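Local coordinates for ancillary protein 2 (Streptococcus pyogenes, PDB 4C0Z) that serves as the N-terminal thioester domain of a pilus tip adhesin that can bind covalently to host-surface targets through reactive thioester bonds, at residues V14-W19 with F196-D200; I102-Y107 with L207-Y211; K119-N125 with Q162-M167; L128-N132 with F150-E154. One frame throughout, in Å; residues are numbered along the deposited sequence.

Contact 1. Residues V14-W19 with F196-D200; sequences VQDYPW and FQSSD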
loop_
_atom_site.group_PDB
_atom_site.type_symbol
_atom_site.label_atom_id
_atom_site.label_comp_id
_atom_site.label_asym_id
_atom_site.label_seq_id
_atom_site.Cartn_x
_atom_site.Cartn_y
_atom_site.Cartn_z
ATOM N N VAL I 14 17.232 -5.061 -18.593
ATOM C CA VAL I 14 16.718 -6.371 -18.185
ATOM C C VAL I 14 16.110 -7.168 -19.366
ATOM O O VAL I 14 15.121 -6.742 -19.971
ATOM C CB VAL I 14 15.726 -6.257 -16.994
ATOM C CG1 VAL I 14 15.277 -7.639 -16.530
ATOM C CG2 VAL I 14 16.336 -5.490 -15.821
ATOM N N GLN I 15 16.682 -8.358 -19.643
ATOM C CA GLN I 15 16.189 -9.297 -20.642
ATOM C C GLN I 15 14.737 -9.708 -20.324
ATOM O O GLN I 15 14.438 -10.050 -19.183
ATOM C CB GLN I 15 17.110 -10.526 -20.699
ATOM C CG GLN I 15 16.753 -11.585 -21.758
ATOM C CD GLN I 15 16.812 -11.097 -23.189
ATOM O OE1 GLN I 15 15.945 -11.430 -24.000
ATOM N NE2 GLN I 15 17.816 -10.297 -23.535
ATOM N N ASP I 16 13.843 -9.638 -21.347
ATOM C CA ASP I 16 12.394 -9.940 -21.293
ATOM C C ASP I 16 11.539 -8.869 -20.585
ATOM O O ASP I 16 10.330 -9.041 -20.492
ATOM C CB ASP I 16 12.088 -11.342 -20.706
ATOM C CG ASP I 16 12.735 -12.518 -21.416
ATOM O OD1 ASP I 16 12.997 -12.409 -22.638
ATOM O OD2 ASP I 16 12.920 -13.565 -20.769
ATOM N N TYR I 17 12.141 -7.780 -20.095
ATOM C CA TYR I 17 11.414 -6.703 -19.426
ATOM C C TYR I 17 11.730 -5.370 -20.140
ATOM O O TYR I 17 12.443 -4.539 -19.580
ATOM C CB TYR I 17 11.749 -6.665 -17.903
ATOM C CG TYR I 17 11.206 -7.859 -17.138
ATOM C CD1 TYR I 17 11.799 -9.115 -17.248
ATOM C CD2 TYR I 17 10.063 -7.749 -16.356
ATOM C CE1 TYR I 17 11.272 -10.228 -16.597
ATOM C CE2 TYR I 17 9.551 -8.851 -15.662
ATOM C CZ TYR I 17 10.156 -10.090 -15.797
ATOM O OH TYR I 17 9.653 -11.199 -15.175
ATOM N N PRO I 18 11.210 -5.139 -21.377
ATOM C CA PRO I 18 11.589 -3.920 -22.115
ATOM C C PRO I 18 10.807 -2.632 -21.808
ATOM O O PRO I 18 11.263 -1.545 -22.191
ATOM C CB PRO I 18 11.403 -4.351 -23.561
ATOM C CG PRO I 18 10.255 -5.284 -23.504
ATOM C CD PRO I 18 10.365 -6.022 -22.220
ATOM N N TRP I 19 9.631 -2.754 -21.150
ATOM C CA TRP I 19 8.775 -1.620 -20.841
ATOM C C TRP I 19 9.263 -0.818 -19.660
ATOM O O TRP I 19 9.655 -1.380 -18.641
ATOM C CB TRP I 19 7.321 -2.063 -20.625
ATOM C CG TRP I 19 6.647 -2.521 -21.885
ATOM C CD1 TRP I 19 6.728 -3.759 -22.461
ATOM C CD2 TRP I 19 5.811 -1.731 -22.740
ATOM N NE1 TRP I 19 5.994 -3.789 -23.629
ATOM C CE2 TRP I 19 5.421 -2.557 -23.825
ATOM C CE3 TRP I 19 5.357 -0.397 -22.704
ATOM C CZ2 TRP I 19 4.573 -2.100 -24.844
ATOM C CZ3 TRP I 19 4.526 0.054 -23.724
ATOM C CH2 TRP I 19 4.145 -0.789 -24.775
ATOM N N PHE I 196 1.407 -5.497 -16.722
ATOM C CA PHE I 196 2.827 -5.205 -16.793
ATOM C C PHE I 196 3.477 -5.757 -15.536
ATOM O O PHE I 196 3.218 -5.282 -14.417
ATOM C CB PHE I 196 3.077 -3.701 -17.005
ATOM C CG PHE I 196 2.642 -3.270 -18.384
ATOM C CD1 PHE I 196 1.329 -2.861 -18.627
ATOM C CD2 PHE I 196 3.532 -3.317 -19.456
ATOM C CE1 PHE I 196 0.919 -2.506 -19.916
ATOM C CE2 PHE I 196 3.129 -2.936 -20.734
ATOM C CZ PHE I 196 1.825 -2.543 -20.960
ATOM N N GLN I 197 4.254 -6.827 -15.720
ATOM C CA GLN I 197 4.920 -7.524 -14.624
ATOM C C GLN I 197 6.245 -6.862 -14.317
ATOM O O GLN I 197 7.086 -6.756 -15.193
ATOM C CB GLN I 197 5.101 -9.015 -14.957
ATOM C CG GLN I 197 5.795 -9.809 -13.858
ATOM C CD GLN I 197 6.062 -11.252 -14.217
ATOM O OE1 GLN I 197 5.700 -11.738 -15.285
ATOM N NE2 GLN I 197 6.722 -11.964 -13.325
ATOM N N SER I 198 6.426 -6.419 -13.064
ATOM C CA SER I 198 7.669 -5.791 -12.606
ATOM C C SER I 198 8.789 -6.808 -12.527
ATOM O O SER I 198 8.578 -7.868 -11.949
ATOM C CB SER I 198 7.470 -5.195 -11.207
ATOM O OG SER I 198 8.640 -4.505 -10.807
ATOM N N SER I 199 9.973 -6.458 -13.060
ATOM C CA SER I 199 11.192 -7.276 -13.016
ATOM C C SER I 199 11.642 -7.435 -11.567
ATOM O O SER I 199 11.959 -8.538 -11.124
ATOM C CB SER I 199 12.297 -6.609 -13.831
ATOM O OG SER I 199 13.503 -7.347 -13.747
ATOM N N ASP I 200 11.628 -6.317 -10.837
ATOM C CA ASP I 200 12.002 -6.194 -9.449
ATOM C C ASP I 200 10.732 -6.509 -8.632
ATOM O O ASP I 200 9.770 -5.737 -8.667
ATOM C CB ASP I 200 12.480 -4.750 -9.203
ATOM C CG ASP I 200 13.062 -4.478 -7.816
ATOM O OD1 ASP I 200 12.735 -5.223 -6.877
ATOM O OD2 ASP I 200 13.872 -3.533 -7.686
HETATM O O HOH W 1 8.962 -10.317 -12.674
#
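Ser-199 lies over one face of the Tyr-17 ring, its CB 3.9 Å from the ring centroid and 26° off the normal, a CH-pi contact. The carbonyl of Gln-197 meets the same ring at its edge, with O 3.3 Å from Tyr-17 CE2, so the strand end and the residue after it meet the phenol at edge and face. CG of Tyr-17, anti to its carbonyl carbon (chi1 -69°), swings the ring there. The tight part continues at Trp-19 and buried Phe-196, which form a T-shaped pair: the CE2 edge of Phe-196 points onto the indole face, with the centroid of the five-membered ring 5.1 Å from that of Phe-196 and the planes 67° apart. The looser part is the phenol end of Tyr-17. Here the hydroxyl reaches the strand through water: Tyr-17 OH is 2.7 Å from a water that in turn donates to Ser-198 O at 2.6 Å. The chain enters through a type II turn, closed by Tyr-17 N on Val-14 O, that sets the partly exposed Val-14 beside Ser-199. Trp-19 opens strand 19-23, the first strand, along the chain, of the six-stranded antiparallel barrel. Strand 72-78 is the common partner: its Tyr-74 bonds to the backbone of Trp-19, and Lys-75 to that of Gln-197, while Val-43 of strand 41-44 packs against both Trp-19 and Phe-196.

Contact 2. Residues I102-Y107 with L207-Y211; sequences ILRILY and LSAEY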
loop_
_atom_site.group_PDB
_atom_site.type_symbol
_atom_site.label_atom_id
_atom_site.label_comp_id
_atom_site.label_asym_id
_atom_site.label_seq_id
_atom_site.Cartn_x
_atom_site.Cartn_y
_atom_site.Cartn_z
ATOM N N ILE I 102 -12.145 -4.932 -14.149
ATOM C CA ILE I 102 -11.005 -4.045 -14.318
ATOM C C ILE I 102 -11.127 -3.304 -15.653
ATOM O O ILE I 102 -11.020 -2.072 -15.672
ATOM C CB ILE I 102 -9.657 -4.796 -14.098
ATOM C CG1 ILE I 102 -9.448 -5.076 -12.583
ATOM C CG2 ILE I 102 -8.466 -4.008 -14.672
ATOM C CD1 ILE I 102 -8.590 -6.241 -12.257
ATOM N N LEU I 103 -11.419 -4.045 -16.738
ATOM C CA LEU I 103 -11.627 -3.488 -18.084
ATOM C C LEU I 103 -12.732 -2.438 -18.090
ATOM O O LEU I 103 -12.556 -1.379 -18.705
ATOM C CB LEU I 103 -11.945 -4.579 -19.103
ATOM C CG LEU I 103 -10.848 -4.958 -20.111
ATOM C CD1 LEU I 103 -11.404 -5.856 -21.185
ATOM C CD2 LEU I 103 -10.216 -3.738 -20.766
ATOM N N ARG I 104 -13.863 -2.722 -17.391
ATOM C CA ARG I 104 -14.987 -1.782 -17.270
ATOM C C ARG I 104 -14.569 -0.481 -16.580
ATOM O O ARG I 104 -14.996 0.594 -17.006
ATOM C CB ARG I 104 -16.180 -2.406 -16.539
ATOM C CG ARG I 104 -17.185 -3.021 -17.475
ATOM C CD ARG I 104 -18.470 -3.434 -16.780
ATOM N NE ARG I 104 -18.268 -4.556 -15.862
ATOM C CZ ARG I 104 -18.339 -5.839 -16.208
ATOM N NH1 ARG I 104 -18.596 -6.183 -17.463
ATOM N NH2 ARG I 104 -18.146 -6.786 -15.302
ATOM N N ILE I 105 -13.716 -0.578 -15.539
ATOM C CA ILE I 105 -13.210 0.575 -14.797
ATOM C C ILE I 105 -12.328 1.419 -15.701
ATOM O O ILE I 105 -12.485 2.635 -15.717
ATOM C CB ILE I 105 -12.481 0.171 -13.484
ATOM C CG1 ILE I 105 -13.485 -0.372 -12.449
ATOM C CG2 ILE I 105 -11.669 1.345 -12.895
ATOM C CD1 ILE I 105 -12.828 -1.134 -11.327
ATOM N N LEU I 106 -11.409 0.784 -16.444
ATOM C CA LEU I 106 -10.502 1.498 -17.329
ATOM C C LEU I 106 -11.247 2.186 -18.470
ATOM O O LEU I 106 -10.942 3.335 -18.779
ATOM C CB LEU I 106 -9.375 0.573 -17.830
ATOM C CG LEU I 106 -8.422 0.018 -16.755
ATOM C CD1 LEU I 106 -7.333 -0.841 -17.358
ATOM C CD2 LEU I 106 -7.773 1.128 -15.957
ATOM N N TYR I 107 -12.279 1.519 -19.021
ATOM C CA TYR I 107 -13.144 2.017 -20.093
ATOM C C TYR I 107 -13.961 3.234 -19.654
ATOM O O TYR I 107 -14.178 4.143 -20.450
ATOM C CB TYR I 107 -14.075 0.890 -20.565
ATOM C CG TYR I 107 -14.866 1.186 -21.821
ATOM C CD1 TYR I 107 -14.243 1.246 -23.063
ATOM C CD2 TYR I 107 -16.253 1.312 -21.779
ATOM C CE1 TYR I 107 -14.966 1.517 -24.222
ATOM C CE2 TYR I 107 -16.992 1.551 -22.935
ATOM C CZ TYR I 107 -16.344 1.645 -24.157
ATOM O OH TYR I 107 -17.062 1.849 -25.304
ATOM N N LEU I 207 -1.048 -2.144 -14.752
ATOM C CA LEU I 207 -2.067 -2.575 -15.689
ATOM C C LEU I 207 -2.495 -1.404 -16.574
ATOM O O LEU I 207 -2.452 -0.250 -16.158
ATOM C CB LEU I 207 -3.255 -3.339 -15.032
ATOM C CG LEU I 207 -4.032 -2.679 -13.901
ATOM C CD1 LEU I 207 -5.106 -1.732 -14.443
ATOM C CD2 LEU I 207 -4.687 -3.731 -13.028
ATOM N N SER I 208 -2.858 -1.710 -17.817
ATOM C CA SER I 208 -3.252 -0.712 -18.809
ATOM C C SER I 208 -4.214 -1.307 -19.823
ATOM O O SER I 208 -4.185 -2.514 -20.066
ATOM C CB SER I 208 -2.017 -0.163 -19.517
ATOM O OG SER I 208 -2.343 0.997 -20.255
ATOM N N ALA I 209 -5.088 -0.464 -20.386
ATOM C CA ALA I 209 -6.044 -0.890 -21.408
ATOM C C ALA I 209 -5.953 0.019 -22.622
ATOM O O ALA I 209 -5.640 1.208 -22.485
ATOM C CB ALA I 209 -7.459 -0.903 -20.860
ATOM N N GLU I 210 -6.184 -0.553 -23.809
ATOM C CA GLU I 210 -6.132 0.177 -25.079
ATOM C C GLU I 210 -7.057 -0.437 -26.120
ATOM O O GLU I 210 -7.442 -1.606 -25.998
ATOM C CB GLU I 210 -4.673 0.232 -25.622
ATOM C CG GLU I 210 -4.124 -1.097 -26.147
ATOM C CD GLU I 210 -2.883 -1.040 -27.018
ATOM O OE1 GLU I 210 -2.750 -0.076 -27.808
ATOM O OE2 GLU I 210 -2.075 -1.996 -26.957
ATOM N N TYR I 211 -7.374 0.343 -27.169
ATOM C CA TYR I 211 -8.124 -0.150 -28.306
ATOM C C TYR I 211 -7.091 -0.821 -29.215
ATOM O O TYR I 211 -6.010 -0.262 -29.439
ATOM C CB TYR I 211 -8.831 0.984 -29.047
ATOM C CG TYR I 211 -10.009 1.581 -28.313
ATOM C CD1 TYR I 211 -11.273 1.008 -28.401
ATOM C CD2 TYR I 211 -9.881 2.767 -27.602
ATOM C CE1 TYR I 211 -12.379 1.588 -27.780
ATOM C CE2 TYR I 211 -10.980 3.363 -26.982
ATOM C CZ TYR I 211 -12.232 2.772 -27.077
ATOM O OH TYR I 211 -13.329 3.343 -26.465
#
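Leu-207 meets two residues one helical turn apart, Ile-102 and Leu-106, where helix 98-108 packs across the sheet of the antiparallel barrel and alternate residues of strand 205-211 face it. Its CD1 is 3.8 Å from Leu-106 CD1, and both of its methyls approach Ile-102 CG2, CD1 to within 4.1 Å. CG of Leu-207 stands between the backbone N and the carbonyl carbon (chi1 55°), and this places the fork of methyls in front of the two helix side chains. Ser-208 turns away from the helix, and its OG bonds to Gln-52 O on the adjacent strand. Ala-209 faces the helix again, following the strand alternation. Its small CB lets the backbones come close, with CA atoms of Leu-106 and Ala-209 6.5 Å apart; the methyl sits 3.5 Å from Leu-106 CD1 and 4.0 Å from Leu-103 CD2. At Tyr-211 the contact passes to aromatic groups: its OH lies 3.3 Å from Tyr-107 CE1, the two side chains crossing at about a right angle. The Tyr-107 hydroxyl is held by Arg-114, and that of Tyr-211 has a weak bond to Asn-112. Tyr-191 meets both tyrosines edge to face. The segment axes approach to 8.7 Å at a crossing angle of -67°. Strand 205-211 starts directly after Gln-204, the thioester partner of Cys-55, and runs between strands 51-56 and 191-198; helix 98-108 is covered on another side by helix 123-138, through Ile-134.

Contact 3. Residues K119-N125 with Q162-M167; sequences KGIDPLN and QQLQLM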
loop_
_atom_site.group_PDB
_atom_site.type_symbol
_atom_site.label_atom_id
_atom_site.label_comp_id
_atom_site.label_asym_id
_atom_site.label_seq_id
_atom_site.Cartn_x
_atom_site.Cartn_y
_atom_site.Cartn_z
ATOM N N LYS I 119 -16.968 13.091 -15.567
ATOM C CA LYS I 119 -17.290 14.474 -15.944
ATOM C C LYS I 119 -17.210 15.443 -14.755
ATOM O O LYS I 119 -17.755 15.163 -13.682
ATOM C CB LYS I 119 -18.664 14.555 -16.635
ATOM C CG LYS I 119 -18.970 15.907 -17.282
ATOM C CD LYS I 119 -20.457 16.226 -17.229
ATOM C CE LYS I 119 -20.738 17.704 -17.327
ATOM N NZ LYS I 119 -22.197 17.977 -17.416
ATOM N N GLY I 120 -16.494 16.546 -14.964
ATOM C CA GLY I 120 -16.306 17.592 -13.964
ATOM C C GLY I 120 -15.165 17.357 -12.991
ATOM O O GLY I 120 -14.821 18.259 -12.223
ATOM N N ILE I 121 -14.567 16.155 -13.006
ATOM C CA ILE I 121 -13.450 15.806 -12.117
ATOM C C ILE I 121 -12.113 16.179 -12.777
ATOM O O ILE I 121 -11.841 15.752 -13.901
ATOM C CB ILE I 121 -13.498 14.312 -11.665
ATOM C CG1 ILE I 121 -14.899 13.928 -11.132
ATOM C CG2 ILE I 121 -12.409 14.014 -10.612
ATOM C CD1 ILE I 121 -15.108 12.431 -10.867
ATOM N N ASP I 122 -11.277 16.963 -12.062
ATOM C CA ASP I 122 -9.934 17.388 -12.500
ATOM C C ASP I 122 -9.065 16.159 -12.809
ATOM O O ASP I 122 -9.220 15.154 -12.117
ATOM C CB ASP I 122 -9.278 18.299 -11.447
ATOM C CG ASP I 122 -10.052 19.582 -11.159
ATOM O OD1 ASP I 122 -10.818 20.030 -12.044
ATOM O OD2 ASP I 122 -9.875 20.149 -10.057
ATOM N N PRO I 123 -8.214 16.192 -13.875
ATOM C CA PRO I 123 -7.454 14.982 -14.280
ATOM C C PRO I 123 -6.801 14.140 -13.176
ATOM O O PRO I 123 -7.025 12.926 -13.138
ATOM C CB PRO I 123 -6.412 15.533 -15.244
ATOM C CG PRO I 123 -7.040 16.721 -15.830
ATOM C CD PRO I 123 -7.950 17.313 -14.799
ATOM N N LEU I 124 -6.019 14.764 -12.267
ATOM C CA LEU I 124 -5.327 14.047 -11.189
ATOM C C LEU I 124 -6.291 13.437 -10.185
ATOM O O LEU I 124 -6.034 12.343 -9.686
ATOM C CB LEU I 124 -4.264 14.922 -10.513
ATOM C CG LEU I 124 -3.069 15.310 -11.391
ATOM C CD1 LEU I 124 -2.315 16.491 -10.791
ATOM C CD2 LEU I 124 -2.144 14.106 -11.655
ATOM N N ASN I 125 -7.436 14.106 -9.947
ATOM C CA ASN I 125 -8.499 13.597 -9.075
ATOM C C ASN I 125 -9.210 12.413 -9.746
ATOM O O ASN I 125 -9.611 11.478 -9.061
ATOM C CB ASN I 125 -9.503 14.710 -8.743
ATOM C CG ASN I 125 -8.999 15.758 -7.788
ATOM O OD1 ASN I 125 -8.115 15.516 -6.976
ATOM N ND2 ASN I 125 -9.592 16.943 -7.829
ATOM N N GLN I 162 -17.098 20.504 -4.065
ATOM C CA GLN I 162 -17.544 20.177 -5.424
ATOM C C GLN I 162 -16.762 18.968 -5.978
ATOM O O GLN I 162 -17.387 17.986 -6.386
ATOM C CB GLN I 162 -17.439 21.423 -6.338
ATOM C CG GLN I 162 -17.762 21.200 -7.828
ATOM C CD GLN I 162 -16.548 21.212 -8.752
ATOM O OE1 GLN I 162 -15.426 21.617 -8.394
ATOM N NE2 GLN I 162 -16.757 20.783 -9.988
ATOM N N GLN I 163 -15.405 19.029 -5.949
ATOM C CA GLN I 163 -14.541 17.947 -6.419
ATOM C C GLN I 163 -14.739 16.690 -5.582
ATOM O O GLN I 163 -14.908 15.611 -6.146
ATOM C CB GLN I 163 -13.055 18.367 -6.425
ATOM C CG GLN I 163 -12.656 19.262 -7.592
ATOM C CD GLN I 163 -12.796 18.574 -8.931
ATOM O OE1 GLN I 163 -12.064 17.631 -9.266
ATOM N NE2 GLN I 163 -13.746 19.042 -9.726
ATOM N N LEU I 164 -14.754 16.837 -4.244
ATOM C CA LEU I 164 -14.938 15.728 -3.305
ATOM C C LEU I 164 -16.249 14.962 -3.535
ATOM O O LEU I 164 -16.219 13.730 -3.575
ATOM C CB LEU I 164 -14.806 16.208 -1.845
ATOM C CG LEU I 164 -14.900 15.139 -0.736
ATOM C CD1 LEU I 164 -13.743 14.111 -0.819
ATOM C CD2 LEU I 164 -14.938 15.789 0.623
ATOM N N GLN I 165 -17.381 15.681 -3.727
ATOM C CA GLN I 165 -18.675 15.048 -3.983
ATOM C C GLN I 165 -18.688 14.289 -5.315
ATOM O O GLN I 165 -19.181 13.161 -5.350
ATOM C CB GLN I 165 -19.829 16.075 -3.884
ATOM C CG GLN I 165 -21.257 15.522 -3.940
ATOM C CD GLN I 165 -21.481 14.212 -3.223
ATOM O OE1 GLN I 165 -21.265 14.063 -2.009
ATOM N NE2 GLN I 165 -21.959 13.237 -3.976
ATOM N N LEU I 166 -18.119 14.887 -6.390
ATOM C CA LEU I 166 -18.029 14.253 -7.712
ATOM C C LEU I 166 -17.173 12.986 -7.648
ATOM O O LEU I 166 -17.546 11.967 -8.236
ATOM C CB LEU I 166 -17.446 15.221 -8.757
ATOM C CG LEU I 166 -18.332 16.376 -9.247
ATOM C CD1 LEU I 166 -17.535 17.311 -10.126
ATOM C CD2 LEU I 166 -19.554 15.879 -10.009
ATOM N N MET I 167 -16.052 13.043 -6.902
ATOM C CA MET I 167 -15.134 11.915 -6.750
ATOM C C MET I 167 -15.798 10.739 -6.041
ATOM O O MET I 167 -15.718 9.614 -6.534
ATOM C CB MET I 167 -13.837 12.347 -6.051
ATOM C CG MET I 167 -12.911 13.144 -6.950
ATOM S SD MET I 167 -11.402 13.602 -6.080
ATOM C CE MET I 167 -11.789 15.129 -5.564
#
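Gln-163 of helix 161-174 grips the loop that leads into helix 123-138: a glutamine side chain from one helix is hydrogen-bonded to the loop and first turn of another, in the helical part of the thioester domain. Three hydrogen bonds hold its buried amide. NE2 donates to Gly-120 O (2.8 Å), which lies nearly in the amide plane. OE1 accepts twice: from Asp-122 N at 3.0 Å, an almost straight bond (170° at hydrogen) whose donor is tilted from the carbonyl plane, and from Asn-125 ND2 at 2.9 Å, in that plane and on a lone pair. The amide therefore bonds to the peptide groups before and after Ile-121, which fixes its rotation. The N-cap residue Asp-122 makes no capping bond with its side chain. Within its own helix, NE2 also makes a weak bond to Gln-162 OE1, which helps to steady the amide.

The second kind of contact is flat against flat. The carboxylate of Asp-122 stacks on the Gln-163 amide, their planes 9° apart. Gln-163 curls back at chi2 (-64°), bringing the amide up to the loop.

Apolar contacts fill the rest. The branches of Ile-121 divide: CG1 packs on Leu-166 CB at 3.7 Å, and CG2 on Met-167 CG at 3.8 Å. Leu-166 CD1 covers Gly-120. The other end of the Asn-125 amide is taken by Tyr-38, whose OH bonds to OD1, while Met-167, bent at chi3, lays SD 3.5 Å from Asn-125 CB and its CE methyl 3.6 Å from Asn-125 ND2.

Contact 4. Residues L128-N132 with F150-E154; sequences LVTQN and FQQEE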
loop_
_atom_site.group_PDB
_atom_site.type_symbol
_atom_site.label_atom_id
_atom_site.label_comp_id
_atom_site.label_asym_id
_atom_site.label_seq_id
_atom_site.Cartn_x
_atom_site.Cartn_y
_atom_site.Cartn_z
ATOM N N LEU I 128 -6.942 9.408 -9.481
ATOM C CA LEU I 128 -7.054 8.966 -8.092
ATOM C C LEU I 128 -8.329 8.106 -7.864
ATOM O O LEU I 128 -8.242 7.071 -7.225
ATOM C CB LEU I 128 -7.020 10.190 -7.162
ATOM C CG LEU I 128 -6.753 9.909 -5.712
ATOM C CD1 LEU I 128 -5.796 10.921 -5.142
ATOM C CD2 LEU I 128 -8.037 9.939 -4.923
ATOM N N VAL I 129 -9.482 8.517 -8.410
ATOM C CA VAL I 129 -10.745 7.763 -8.316
ATOM C C VAL I 129 -10.591 6.414 -9.034
ATOM O O VAL I 129 -10.909 5.368 -8.446
ATOM C CB VAL I 129 -11.963 8.562 -8.853
ATOM C CG1 VAL I 129 -13.209 7.688 -8.967
ATOM C CG2 VAL I 129 -12.251 9.761 -7.972
ATOM N N THR I 130 -10.093 6.443 -10.286
ATOM C CA THR I 130 -9.876 5.247 -11.108
ATOM C C THR I 130 -8.955 4.249 -10.391
ATOM O O THR I 130 -9.288 3.063 -10.298
ATOM C CB THR I 130 -9.371 5.626 -12.499
ATOM O OG1 THR I 130 -10.200 6.664 -13.024
ATOM C CG2 THR I 130 -9.348 4.437 -13.457
ATOM N N GLN I 131 -7.827 4.745 -9.860
ATOM C CA GLN I 131 -6.855 3.944 -9.119
ATOM C C GLN I 131 -7.484 3.253 -7.907
ATOM O O GLN I 131 -7.227 2.067 -7.679
ATOM C CB GLN I 131 -5.631 4.785 -8.727
ATOM C CG GLN I 131 -4.531 4.007 -7.974
ATOM C CD GLN I 131 -3.902 2.948 -8.837
ATOM O OE1 GLN I 131 -2.995 3.231 -9.609
ATOM N NE2 GLN I 131 -4.396 1.711 -8.759
ATOM N N ASN I 132 -8.319 3.994 -7.158
ATOM C CA ASN I 132 -9.045 3.472 -6.004
ATOM C C ASN I 132 -10.046 2.396 -6.391
ATOM O O ASN I 132 -10.152 1.407 -5.681
ATOM C CB ASN I 132 -9.671 4.594 -5.189
ATOM C CG ASN I 132 -8.691 5.096 -4.150
ATOM O OD1 ASN I 132 -8.719 4.653 -3.016
ATOM N ND2 ASN I 132 -7.710 5.917 -4.534
ATOM N N PHE I 150 -12.137 9.192 0.554
ATOM C CA PHE I 150 -11.181 10.276 0.311
ATOM C C PHE I 150 -11.050 11.290 1.470
ATOM O O PHE I 150 -10.706 12.449 1.227
ATOM C CB PHE I 150 -11.466 10.989 -1.026
ATOM C CG PHE I 150 -11.713 10.061 -2.191
ATOM C CD1 PHE I 150 -10.713 9.205 -2.650
ATOM C CD2 PHE I 150 -12.948 10.028 -2.821
ATOM C CE1 PHE I 150 -10.952 8.328 -3.715
ATOM C CE2 PHE I 150 -13.183 9.159 -3.895
ATOM C CZ PHE I 150 -12.178 8.327 -4.346
ATOM N N GLN I 151 -11.257 10.840 2.730
ATOM C CA GLN I 151 -11.116 11.705 3.899
ATOM C C GLN I 151 -9.668 12.192 4.087
ATOM O O GLN I 151 -9.457 13.383 4.339
ATOM C CB GLN I 151 -11.667 11.036 5.156
ATOM C CG GLN I 151 -13.161 11.298 5.352
ATOM C CD GLN I 151 -13.692 10.668 6.618
ATOM O OE1 GLN I 151 -13.220 10.938 7.735
ATOM N NE2 GLN I 151 -14.705 9.827 6.475
ATOM N N GLN I 152 -8.679 11.292 3.923
ATOM C CA GLN I 152 -7.255 11.648 4.030
ATOM C C GLN I 152 -6.832 12.537 2.860
ATOM O O GLN I 152 -6.157 13.544 3.076
ATOM C CB GLN I 152 -6.346 10.400 4.135
ATOM C CG GLN I 152 -6.442 9.646 5.469
ATOM C CD GLN I 152 -6.068 10.451 6.696
ATOM O OE1 GLN I 152 -4.996 11.055 6.786
ATOM N NE2 GLN I 152 -6.947 10.437 7.681
ATOM N N GLU I 153 -7.280 12.190 1.639
ATOM C CA GLU I 153 -7.031 12.952 0.406
ATOM C C GLU I 153 -7.628 14.363 0.503
ATOM O O GLU I 153 -7.021 15.310 0.007
ATOM C CB GLU I 153 -7.606 12.218 -0.819
ATOM C CG GLU I 153 -6.857 10.952 -1.208
ATOM C CD GLU I 153 -7.267 9.654 -0.525
ATOM O OE1 GLU I 153 -7.958 9.703 0.521
ATOM O OE2 GLU I 153 -6.870 8.579 -1.032
ATOM N N GLU I 154 -8.796 14.507 1.171
ATOM C CA GLU I 154 -9.462 15.799 1.375
ATOM C C GLU I 154 -8.540 16.763 2.121
ATOM O O GLU I 154 -8.429 17.914 1.707
ATOM C CB GLU I 154 -10.789 15.637 2.136
ATOM C CG GLU I 154 -11.611 16.919 2.226
ATOM C CD GLU I 154 -12.772 16.929 3.208
ATOM O OE1 GLU I 154 -13.120 15.854 3.752
ATOM O OE2 GLU I 154 -13.358 18.019 3.404
HETATM O O HOH W 2 -5.465 7.345 -3.034
#
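Leu-128 of helix 123-138 slides alongside Phe-150, the two side chains running in opposite directions; the contact packs the residue just before helix 151-157 against helix 123-138 in the helical part of the thioester domain. CG of Leu-128 lies anti to its own N (chi1 -164°), which carries CD2 out to 3.5 Å from Phe-150 CE1; CD2 also comes within 4.0 Å of Glu-153 CG, so one methyl touches both the ring and the acidic chain. Val-129 meets the far end of the ring, its CG2 3.9 Å from Phe-150 CZ, and its side chain crosses the phenylalanine at about a right angle. Farther along the helix, Gln-131 points to strand 51-56, where its NE2 donates to the backbone O of Cys-55, the thioester cysteine. Asn-132, one turn after Leu-128, brings its amide to the ring edge, with CG 4.0 Å from Phe-150 CE1 and the two planes 78° apart. ND2 donates back to Leu-128 O at 3.0 Å. That carbonyl also takes the helix bond from Asn-132 N, and the two donors arrive from opposite faces of its plane. ND2 further donates to a water (3.1 Å), which in turn donates a hydrogen bond to Glu-153 OE2 at 2.7 Å.

The chemistry is thus split: a buried apolar side on Phe-150, and a polar side where one water joins amide and carboxylate in place of a direct bond. Both donor positions of ND2 are in use, which fixes the amide orientation.

How the contacts relate
Contacts 2 and 4 are buried; contacts 1 and 3 lie farther from the centre and mix buried with more exposed residues. Contact 1 ties the loop before strand 19-23 to the edge of the barrel. Contact 2 carries the barrel over to the helices, touching contact 1 through Phe-196 on Ser-208 and contact 4 through Ile-105 on Thr-130. Contacts 3 and 4 share helix 123-138, and Met-167 packs against both Val-129 and Phe-150. The chemistry changes with place: aromatic faces and a bridging water at the barrel's edge in contact 1, aliphatic packing ending in tyrosines in contact 2, direct amide hydrogen bonds in contact 3, and a phenylalanine beside a water bridge in contact 4.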